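Local coordinates for glycerol dehydratase (Clostridium butyricum, PDB 1R9D), which dehydrates glycerol without coenzyme B12, probably yielding 3-hydroxypropionaldehyde by way of a glycyl radical, at residues A[747-761]-A[768-782]. Numbering follows the deposited sequence.
Sequences AQKNPEKYQDLIVRV and FISLDKSIQNDIIAR
F768 packs between the end of helix 741-749 and residues 757-759, which lead into and along strand 758-760. Its backbone N donates to L757 O (3.0 Å). CB lies 3.8 Å from L757 CD2, the two side chains running side by side. With CG anti to the backbone N (chi1 -171°), the ring enters between the two parts of 747-761: CD1 meets V759 CG1 in the ring plane at 3.7 Å, whereas on the other side CD2 approaches A747 CB to 3.5 Å. Farther out, CE2 and CZ reach Q748 CG near the ring edge. Over one face, offset toward the rim, lies Q776 NE2, which donates to F768 O (2.9 Å), tying the F768 backbone to helix 773-781.

Q748 extends onto the same helix as a knob among K773, Q776, N777 and I780. Its NE2 spends both hydrogens there, nearly straight, on Q776 OE1 (3.0 Å) and N777 OD1; both acceptors lie close to its amide plane, and the N777 amide stands almost perpendicular to it (88°). OE1 rests against I780 CD1. Next in the chain after F768, I769 sets its CG2 against P751, and one water bridges Y754 O, L757 O and I769 N.

Beyond V759, V761 packs on L771, I775 and I779, and its carbonyl oxygen takes two bonds from the end of R782, NH2 at 2.8 Å and NH1 on a lone pair.

The contact thus closes helix 773-781 against the hairpin of strands 758-760 and 765-767, whose turn contains G763, predicted to carry the glycyl radical, which is not present in this structure; the V761 side chain is about 9 Å from bound glycerol. Strand 733-738 adjoins V759 and R782, I780 touches K741 and L744 of helix 741-749, and helix 644-650 flanks S774 and D778.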
ATOM      1  N   ALA A 747     -17.960  20.166 -46.060  1.00 34.15           N
ATOM      2  CA  ALA A 747     -16.859  20.205 -45.105  1.00 34.51           C
ATOM      3  C   ALA A 747     -15.889  19.048 -45.310  1.00 34.77           C
ATOM      4  O   ALA A 747     -14.694  19.176 -45.030  1.00 35.26           O
ATOM      5  CB  ALA A 747     -17.400  20.185 -43.679  1.00 33.98           C
ATOM      6  N   GLN A 748     -16.396  17.917 -45.786  1.00 34.87           N
ATOM      7  CA  GLN A 748     -15.537  16.763 -46.028  1.00 35.78           C
ATOM      8  C   GLN A 748     -14.677  16.988 -47.268  1.00 37.28           C
ATOM      9  O   GLN A 748     -13.526  16.547 -47.325  1.00 36.82           O
ATOM     10  CB  GLN A 748     -16.368  15.493 -46.221  1.00 35.30           C
ATOM     11  CG  GLN A 748     -17.116  15.034 -44.984  1.00 33.23           C
ATOM     12  CD  GLN A 748     -17.715  13.656 -45.164  1.00 33.90           C
ATOM     13  OE1 GLN A 748     -18.552  13.442 -46.046  1.00 33.31           O
ATOM     14  NE2 GLN A 748     -17.286  12.710 -44.334  1.00 31.21           N
ATOM     15  N   LYS A 749     -15.242  17.676 -48.256  1.00 38.42           N
ATOM     16  CA  LYS A 749     -14.530  17.948 -49.501  1.00 39.46           C
ATOM     17  C   LYS A 749     -13.525  19.095 -49.387  1.00 39.03           C
ATOM     18  O   LYS A 749     -12.434  19.024 -49.956  1.00 38.89           O
ATOM     19  CB  LYS A 749     -15.531  18.248 -50.623  1.00 41.61           C
ATOM     20  CG  LYS A 749     -16.384  17.053 -51.027  1.00 45.23           C
ATOM     21  CD  LYS A 749     -17.307  17.395 -52.190  1.00 47.25           C
ATOM     22  CE  LYS A 749     -18.149  16.192 -52.603  1.00 49.34           C
ATOM     23  NZ  LYS A 749     -19.056  16.500 -53.748  1.00 50.46           N
ATOM     24  N   ASN A 750     -13.894  20.145 -48.659  1.00 38.48           N
ATOM     25  CA  ASN A 750     -13.021  21.304 -48.480  1.00 39.22           C
ATOM     26  C   ASN A 750     -12.954  21.729 -47.010  1.00 38.23           C
ATOM     27  O   ASN A 750     -13.483  22.774 -46.632  1.00 37.90           O
ATOM     28  CB  ASN A 750     -13.522  22.470 -49.339  1.00 40.25           C
ATOM     29  CG  ASN A 750     -13.402  22.193 -50.830  1.00 42.40           C
ATOM     30  OD1 ASN A 750     -12.300  22.183 -51.387  1.00 43.58           O
ATOM     31  ND2 ASN A 750     -14.536  21.954 -51.483  1.00 41.39           N
ATOM     32  N   PRO A 751     -12.287  20.923 -46.166  1.00 38.17           N
ATOM     33  CA  PRO A 751     -12.127  21.171 -44.726  1.00 38.57           C
ATOM     34  C   PRO A 751     -11.682  22.594 -44.403  1.00 39.47           C
ATOM     35  O   PRO A 751     -12.204  23.237 -43.489  1.00 38.13           O
ATOM     36  CB  PRO A 751     -11.075  20.145 -44.314  1.00 38.70           C
ATOM     37  CG  PRO A 751     -11.309  19.021 -45.257  1.00 39.18           C
ATOM     38  CD  PRO A 751     -11.529  19.727 -46.575  1.00 38.03           C
ATOM     39  N   GLU A 752     -10.701  23.064 -45.164  1.00 40.74           N
ATOM     40  CA  GLU A 752     -10.135  24.398 -45.013  1.00 42.14           C
ATOM     41  C   GLU A 752     -11.182  25.511 -44.983  1.00 41.42           C
ATOM     42  O   GLU A 752     -10.989  26.536 -44.326  1.00 41.40           O
ATOM     43  CB  GLU A 752      -9.162  24.647 -46.166  1.00 45.00           C
ATOM     44  CG  GLU A 752      -9.751  24.255 -47.519  1.00 49.11           C
ATOM     45  CD  GLU A 752      -8.818  24.519 -48.679  1.00 52.10           C
ATOM     46  OE1 GLU A 752      -7.667  24.025 -48.650  1.00 53.93           O
ATOM     47  OE2 GLU A 752      -9.240  25.219 -49.627  1.00 54.10           O
ATOM     48  N   LYS A 753     -12.288  25.310 -45.692  1.00 40.74           N
ATOM     49  CA  LYS A 753     -13.345  26.313 -45.758  1.00 40.48           C
ATOM     50  C   LYS A 753     -14.357  26.229 -44.618  1.00 39.09           C
ATOM     51  O   LYS A 753     -15.204  27.113 -44.475  1.00 37.74           O
ATOM     52  CB  LYS A 753     -14.094  26.202 -47.092  1.00 42.30           C
ATOM     53  CG  LYS A 753     -13.206  26.271 -48.327  1.00 44.67           C
ATOM     54  CD  LYS A 753     -12.465  27.599 -48.412  1.00 47.21           C
ATOM     55  CE  LYS A 753     -11.599  27.672 -49.665  1.00 48.58           C
ATOM     56  NZ  LYS A 753     -10.836  28.952 -49.736  1.00 49.79           N
ATOM     57  N   TYR A 754     -14.266  25.179 -43.806  1.00 38.61           N
ATOM     58  CA  TYR A 754     -15.205  24.994 -42.698  1.00 38.25           C
ATOM     59  C   TYR A 754     -14.545  24.741 -41.344  1.00 38.46           C
ATOM     60  O   TYR A 754     -14.974  23.864 -40.590  1.00 37.51           O
ATOM     61  CB  TYR A 754     -16.158  23.837 -43.016  1.00 37.85           C
ATOM     62  CG  TYR A 754     -17.004  24.080 -44.242  1.00 37.54           C
ATOM     63  CD1 TYR A 754     -16.486  23.881 -45.522  1.00 37.98           C
ATOM     64  CD2 TYR A 754     -18.301  24.574 -44.125  1.00 38.01           C
ATOM     65  CE1 TYR A 754     -17.237  24.176 -46.656  1.00 38.64           C
ATOM     66  CE2 TYR A 754     -19.061  24.873 -45.250  1.00 39.04           C
ATOM     67  CZ  TYR A 754     -18.522  24.673 -46.513  1.00 39.25           C
ATOM     68  OH  TYR A 754     -19.263  24.994 -47.626  1.00 40.46           O
ATOM     69  N   GLN A 755     -13.515  25.516 -41.024  1.00 38.32           N
ATOM     70  CA  GLN A 755     -12.811  25.343 -39.755  1.00 38.50           C
ATOM     71  C   GLN A 755     -13.658  25.588 -38.506  1.00 37.67           C
ATOM     72  O   GLN A 755     -13.420  24.974 -37.464  1.00 37.46           O
ATOM     73  CB  GLN A 755     -11.578  26.250 -39.713  1.00 39.90           C
ATOM     74  CG  GLN A 755     -10.424  25.749 -40.557  1.00 43.26           C
ATOM     75  CD  GLN A 755      -9.236  26.685 -40.526  1.00 45.51           C
ATOM     76  OE1 GLN A 755      -8.729  27.036 -39.453  1.00 46.81           O
ATOM     77  NE2 GLN A 755      -8.780  27.098 -41.706  1.00 46.36           N
ATOM     78  N   ASP A 756     -14.644  26.470 -38.607  1.00 36.65           N
ATOM     79  CA  ASP A 756     -15.482  26.795 -37.458  1.00 36.76           C
ATOM     80  C   ASP A 756     -16.776  25.985 -37.357  1.00 35.15           C
ATOM     81  O   ASP A 756     -17.608  26.256 -36.496  1.00 35.38           O
ATOM     82  CB  ASP A 756     -15.820  28.287 -37.478  1.00 39.63           C
ATOM     83  CG  ASP A 756     -16.861  28.632 -38.524  1.00 41.61           C
ATOM     84  OD1 ASP A 756     -16.785  28.086 -39.646  1.00 43.50           O
ATOM     85  OD2 ASP A 756     -17.752  29.455 -38.228  1.00 45.39           O
ATOM     86  N   LEU A 757     -16.946  25.000 -38.232  1.00 33.60           N
ATOM     87  CA  LEU A 757     -18.157  24.178 -38.217  1.00 32.01           C
ATOM     88  C   LEU A 757     -18.170  23.235 -37.016  1.00 30.53           C
ATOM     89  O   LEU A 757     -17.285  22.396 -36.872  1.00 29.04           O
ATOM     90  CB  LEU A 757     -18.260  23.358 -39.509  1.00 31.73           C
ATOM     91  CG  LEU A 757     -19.428  22.363 -39.578  1.00 32.26           C
ATOM     92  CD1 LEU A 757     -20.747  23.112 -39.548  1.00 32.23           C
ATOM     93  CD2 LEU A 757     -19.316  21.528 -40.842  1.00 31.91           C
ATOM     94  N   ILE A 758     -19.183  23.379 -36.164  1.00 30.40           N
ATOM     95  CA  ILE A 758     -19.324  22.543 -34.972  1.00 30.19           C
ATOM     96  C   ILE A 758     -20.486  21.574 -35.154  1.00 30.65           C
ATOM     97  O   ILE A 758     -21.516  21.938 -35.721  1.00 31.43           O
ATOM     98  CB  ILE A 758     -19.625  23.384 -33.714  1.00 30.94           C
ATOM     99  CG1 ILE A 758     -18.582  24.493 -33.553  1.00 31.39           C
ATOM    100  CG2 ILE A 758     -19.630  22.479 -32.475  1.00 29.92           C
ATOM    101  CD1 ILE A 758     -17.164  23.980 -33.391  1.00 31.31           C
ATOM    102  N   VAL A 759     -20.323  20.348 -34.664  1.00 29.40           N
ATOM    103  CA  VAL A 759     -21.373  19.341 -34.768  1.00 30.02           C
ATOM    104  C   VAL A 759     -21.468  18.515 -33.486  1.00 29.03           C
ATOM    105  O   VAL A 759     -20.486  18.345 -32.765  1.00 28.39           O
ATOM    106  CB  VAL A 759     -21.113  18.375 -35.945  1.00 30.47           C
ATOM    107  CG1 VAL A 759     -19.850  17.573 -35.691  1.00 32.49           C
ATOM    108  CG2 VAL A 759     -22.295  17.443 -36.128  1.00 32.35           C
ATOM    109  N   ARG A 760     -22.659  18.002 -33.209  1.00 28.70           N
ATOM    110  CA  ARG A 760     -22.874  17.182 -32.025  1.00 28.05           C
ATOM    111  C   ARG A 760     -22.538  15.731 -32.352  1.00 27.44           C
ATOM    112  O   ARG A 760     -23.036  15.184 -33.340  1.00 27.89           O
ATOM    113  CB  ARG A 760     -24.339  17.262 -31.591  1.00 29.17           C
ATOM    114  CG  ARG A 760     -24.600  16.716 -30.210  1.00 30.63           C
ATOM    115  CD  ARG A 760     -23.878  17.570 -29.188  1.00 32.07           C
ATOM    116  NE  ARG A 760     -24.224  17.204 -27.826  1.00 33.86           N
ATOM    117  CZ  ARG A 760     -23.781  17.841 -26.750  1.00 32.73           C
ATOM    118  NH1 ARG A 760     -22.965  18.881 -26.877  1.00 32.77           N
ATOM    119  NH2 ARG A 760     -24.163  17.444 -25.547  1.00 31.95           N
ATOM    120  N   VAL A 761     -21.691  15.112 -31.537  1.00 25.49           N
ATOM    121  CA  VAL A 761     -21.336  13.717 -31.737  1.00 24.58           C
ATOM    122  C   VAL A 761     -22.258  12.901 -30.820  1.00 26.25           C
ATOM    123  O   VAL A 761     -23.276  12.377 -31.273  1.00 27.85           O
ATOM    124  CB  VAL A 761     -19.848  13.455 -31.390  1.00 24.26           C
ATOM    125  CG1 VAL A 761     -19.497  12.003 -31.664  1.00 23.89           C
ATOM    126  CG2 VAL A 761     -18.951  14.365 -32.230  1.00 23.48           C
ATOM    127  N   PHE A 768     -16.141  19.621 -36.570  1.00 27.65           N
ATOM    128  CA  PHE A 768     -16.363  18.596 -37.577  1.00 28.51           C
ATOM    129  C   PHE A 768     -15.114  18.109 -38.317  1.00 28.00           C
ATOM    130  O   PHE A 768     -14.909  16.902 -38.456  1.00 27.47           O
ATOM    131  CB  PHE A 768     -17.405  19.084 -38.589  1.00 29.55           C
ATOM    132  CG  PHE A 768     -17.856  18.027 -39.553  1.00 32.54           C
ATOM    133  CD1 PHE A 768     -18.663  16.975 -39.126  1.00 33.66           C
ATOM    134  CD2 PHE A 768     -17.456  18.068 -40.887  1.00 33.03           C
ATOM    135  CE1 PHE A 768     -19.068  15.979 -40.015  1.00 33.82           C
ATOM    136  CE2 PHE A 768     -17.855  17.077 -41.781  1.00 34.81           C
ATOM    137  CZ  PHE A 768     -18.662  16.031 -41.344  1.00 34.01           C
ATOM    138  N   ILE A 769     -14.274  19.032 -38.783  1.00 28.76           N
ATOM    139  CA  ILE A 769     -13.082  18.637 -39.529  1.00 28.96           C
ATOM    140  C   ILE A 769     -11.987  17.962 -38.706  1.00 29.79           C
ATOM    141  O   ILE A 769     -10.991  17.499 -39.265  1.00 29.82           O
ATOM    142  CB  ILE A 769     -12.455  19.840 -40.299  1.00 29.52           C
ATOM    143  CG1 ILE A 769     -11.938  20.893 -39.318  1.00 28.69           C
ATOM    144  CG2 ILE A 769     -13.488  20.445 -41.240  1.00 30.41           C
ATOM    145  CD1 ILE A 769     -11.150  22.014 -39.988  1.00 31.42           C
ATOM    146  N   SER A 770     -12.157  17.897 -37.387  1.00 30.01           N
ATOM    147  CA  SER A 770     -11.155  17.253 -36.538  1.00 30.49           C
ATOM    148  C   SER A 770     -11.495  15.778 -36.347  1.00 30.60           C
ATOM    149  O   SER A 770     -10.683  15.003 -35.842  1.00 30.21           O
ATOM    150  CB  SER A 770     -11.074  17.938 -35.166  1.00 31.32           C
ATOM    151  OG  SER A 770     -12.204  17.633 -34.357  1.00 31.70           O
ATOM    152  N   LEU A 771     -12.698  15.398 -36.769  1.00 29.05           N
ATOM    153  CA  LEU A 771     -13.174  14.022 -36.637  1.00 29.39           C
ATOM    154  C   LEU A 771     -12.741  13.104 -37.771  1.00 29.49           C
ATOM    155  O   LEU A 771     -12.661  13.524 -38.924  1.00 29.82           O
ATOM    156  CB  LEU A 771     -14.703  14.012 -36.579  1.00 28.40           C
ATOM    157  CG  LEU A 771     -15.390  14.723 -35.420  1.00 28.68           C
ATOM    158  CD1 LEU A 771     -16.891  14.795 -35.693  1.00 27.57           C
ATOM    159  CD2 LEU A 771     -15.114  13.966 -34.129  1.00 28.86           C
ATOM    160  N   ASP A 772     -12.478  11.846 -37.440  1.00 29.80           N
ATOM    161  CA  ASP A 772     -12.100  10.855 -38.440  1.00 30.67           C
ATOM    162  C   ASP A 772     -13.307  10.696 -39.369  1.00 30.95           C
ATOM    163  O   ASP A 772     -14.451  10.844 -38.934  1.00 29.90           O
ATOM    164  CB  ASP A 772     -11.768   9.527 -37.758  1.00 31.15           C
ATOM    165  CG  ASP A 772     -11.328   8.458 -38.737  1.00 33.26           C
ATOM    166  OD1 ASP A 772     -12.199   7.708 -39.238  1.00 33.47           O
ATOM    167  OD2 ASP A 772     -10.108   8.371 -39.011  1.00 31.87           O
ATOM    168  N   LYS A 773     -13.060  10.406 -40.642  1.00 30.59           N
ATOM    169  CA  LYS A 773     -14.155  10.264 -41.601  1.00 31.53           C
ATOM    170  C   LYS A 773     -15.210   9.237 -41.186  1.00 30.85           C
ATOM    171  O   LYS A 773     -16.396   9.403 -41.482  1.00 30.81           O
ATOM    172  CB  LYS A 773     -13.610   9.893 -42.982  1.00 33.64           C
ATOM    173  CG  LYS A 773     -14.681   9.871 -44.062  1.00 37.23           C
ATOM    174  CD  LYS A 773     -14.137   9.380 -45.397  1.00 39.79           C
ATOM    175  CE  LYS A 773     -15.248   9.294 -46.438  1.00 41.66           C
ATOM    176  NZ  LYS A 773     -14.737   8.802 -47.752  1.00 44.52           N
ATOM    177  N   SER A 774     -14.783   8.180 -40.507  1.00 29.81           N
ATOM    178  CA  SER A 774     -15.709   7.137 -40.073  1.00 29.16           C
ATOM    179  C   SER A 774     -16.773   7.696 -39.132  1.00 29.12           C
ATOM    180  O   SER A 774     -17.930   7.276 -39.172  1.00 28.19           O
ATOM    181  CB  SER A 774     -14.947   6.004 -39.381  1.00 30.02           C
ATOM    182  OG  SER A 774     -14.292   6.465 -38.209  1.00 29.20           O
ATOM    183  N   ILE A 775     -16.376   8.642 -38.290  1.00 28.07           N
ATOM    184  CA  ILE A 775     -17.292   9.263 -37.344  1.00 27.89           C
ATOM    185  C   ILE A 775     -18.111  10.328 -38.065  1.00 28.26           C
ATOM    186  O   ILE A 775     -19.297  10.503 -37.787  1.00 27.16           O
ATOM    187  CB  ILE A 775     -16.511   9.881 -36.164  1.00 28.78           C
ATOM    188  CG1 ILE A 775     -15.766   8.768 -35.421  1.00 27.58           C
ATOM    189  CG2 ILE A 775     -17.457  10.631 -35.227  1.00 27.25           C
ATOM    190  CD1 ILE A 775     -14.743   9.266 -34.411  1.00 30.27           C
ATOM    191  N   GLN A 776     -17.482  11.038 -38.998  1.00 27.89           N
ATOM    192  CA  GLN A 776     -18.199  12.058 -39.758  1.00 27.81           C
ATOM    193  C   GLN A 776     -19.344  11.393 -40.516  1.00 27.31           C
ATOM    194  O   GLN A 776     -20.470  11.893 -40.523  1.00 28.21           O
ATOM    195  CB  GLN A 776     -17.283  12.737 -40.775  1.00 27.43           C
ATOM    196  CG  GLN A 776     -16.136  13.536 -40.195  1.00 27.99           C
ATOM    197  CD  GLN A 776     -15.359  14.255 -41.282  1.00 28.23           C
ATOM    198  OE1 GLN A 776     -15.231  13.747 -42.396  1.00 28.20           O
ATOM    199  NE2 GLN A 776     -14.833  15.433 -40.965  1.00 27.53           N
ATOM    200  N   ASN A 777     -19.046  10.262 -41.150  1.00 27.72           N
ATOM    201  CA  ASN A 777     -20.048   9.535 -41.922  1.00 27.50           C
ATOM    202  C   ASN A 777     -21.170   8.964 -41.062  1.00 27.62           C
ATOM    203  O   ASN A 777     -22.313   8.898 -41.502  1.00 26.87           O
ATOM    204  CB  ASN A 777     -19.396   8.405 -42.725  1.00 28.40           C
ATOM    205  CG  ASN A 777     -18.517   8.926 -43.850  1.00 29.41           C
ATOM    206  OD1 ASN A 777     -18.677  10.063 -44.296  1.00 30.24           O
ATOM    207  ND2 ASN A 777     -17.598   8.092 -44.324  1.00 30.08           N
ATOM    208  N   ASP A 778     -20.850   8.543 -39.843  1.00 27.34           N
ATOM    209  CA  ASP A 778     -21.876   7.997 -38.963  1.00 27.54           C
ATOM    210  C   ASP A 778     -22.875   9.102 -38.623  1.00 26.95           C
ATOM    211  O   ASP A 778     -24.084   8.873 -38.608  1.00 26.92           O
ATOM    212  CB  ASP A 778     -21.250   7.441 -37.677  1.00 28.51           C
ATOM    213  CG  ASP A 778     -22.264   6.711 -36.801  1.00 30.93           C
ATOM    214  OD1 ASP A 778     -22.345   7.017 -35.591  1.00 30.78           O
ATOM    215  OD2 ASP A 778     -22.974   5.826 -37.325  1.00 30.09           O
ATOM    216  N   ILE A 779     -22.368  10.306 -38.364  1.00 25.97           N
ATOM    217  CA  ILE A 779     -23.233  11.435 -38.030  1.00 25.78           C
ATOM    218  C   ILE A 779     -24.094  11.853 -39.221  1.00 26.54           C
ATOM    219  O   ILE A 779     -25.281  12.138 -39.073  1.00 26.31           O
ATOM    220  CB  ILE A 779     -22.404  12.648 -37.545  1.00 25.05           C
ATOM    221  CG1 ILE A 779     -21.736  12.303 -36.208  1.00 25.59           C
ATOM    222  CG2 ILE A 779     -23.292  13.878 -37.411  1.00 25.82           C
ATOM    223  CD1 ILE A 779     -20.758  13.363 -35.706  1.00 25.14           C
ATOM    224  N   ILE A 780     -23.494  11.887 -40.402  1.00 25.84           N
ATOM    225  CA  ILE A 780     -24.231  12.261 -41.605  1.00 26.63           C
ATOM    226  C   ILE A 780     -25.337  11.239 -41.905  1.00 26.31           C
ATOM    227  O   ILE A 780     -26.408  11.601 -42.400  1.00 27.09           O
ATOM    228  CB  ILE A 780     -23.268  12.361 -42.822  1.00 26.10           C
ATOM    229  CG1 ILE A 780     -22.326  13.553 -42.631  1.00 26.95           C
ATOM    230  CG2 ILE A 780     -24.056  12.512 -44.115  1.00 27.68           C
ATOM    231  CD1 ILE A 780     -21.169  13.596 -43.621  1.00 27.68           C
ATOM    232  N   ALA A 781     -25.077   9.974 -41.587  1.00 26.59           N
ATOM    233  CA  ALA A 781     -26.031   8.897 -41.854  1.00 26.72           C
ATOM    234  C   ALA A 781     -27.207   8.812 -40.883  1.00 27.32           C
ATOM    235  O   ALA A 781     -28.163   8.070 -41.124  1.00 27.06           O
ATOM    236  CB  ALA A 781     -25.302   7.559 -41.900  1.00 27.55           C
ATOM    237  N   ARG A 782     -27.146   9.565 -39.793  1.00 26.81           N
ATOM    238  CA  ARG A 782     -28.229   9.544 -38.819  1.00 27.34           C
ATOM    239  C   ARG A 782     -29.539  10.015 -39.433  1.00 27.71           C
ATOM    240  O   ARG A 782     -29.553  10.826 -40.362  1.00 25.95           O
ATOM    241  CB  ARG A 782     -27.882  10.429 -37.626  1.00 26.32           C
ATOM    242  CG  ARG A 782     -26.764   9.868 -36.779  1.00 26.16           C
ATOM    243  CD  ARG A 782     -26.350  10.853 -35.703  1.00 27.37           C
ATOM    244  NE  ARG A 782     -25.214  10.347 -34.939  1.00 28.03           N
ATOM    245  CZ  ARG A 782     -24.582  11.037 -33.997  1.00 29.42           C
ATOM    246  NH1 ARG A 782     -24.977  12.269 -33.700  1.00 27.78           N
ATOM    247  NH2 ARG A 782     -23.556  10.494 -33.354  1.00 29.08           N
TER
HETATM  248  O   HOH W   1     -13.242  16.969 -42.953  1.00 37.96           O
HETATM  249  O   HOH W   2     -15.111  21.951 -38.611  1.00 27.55           O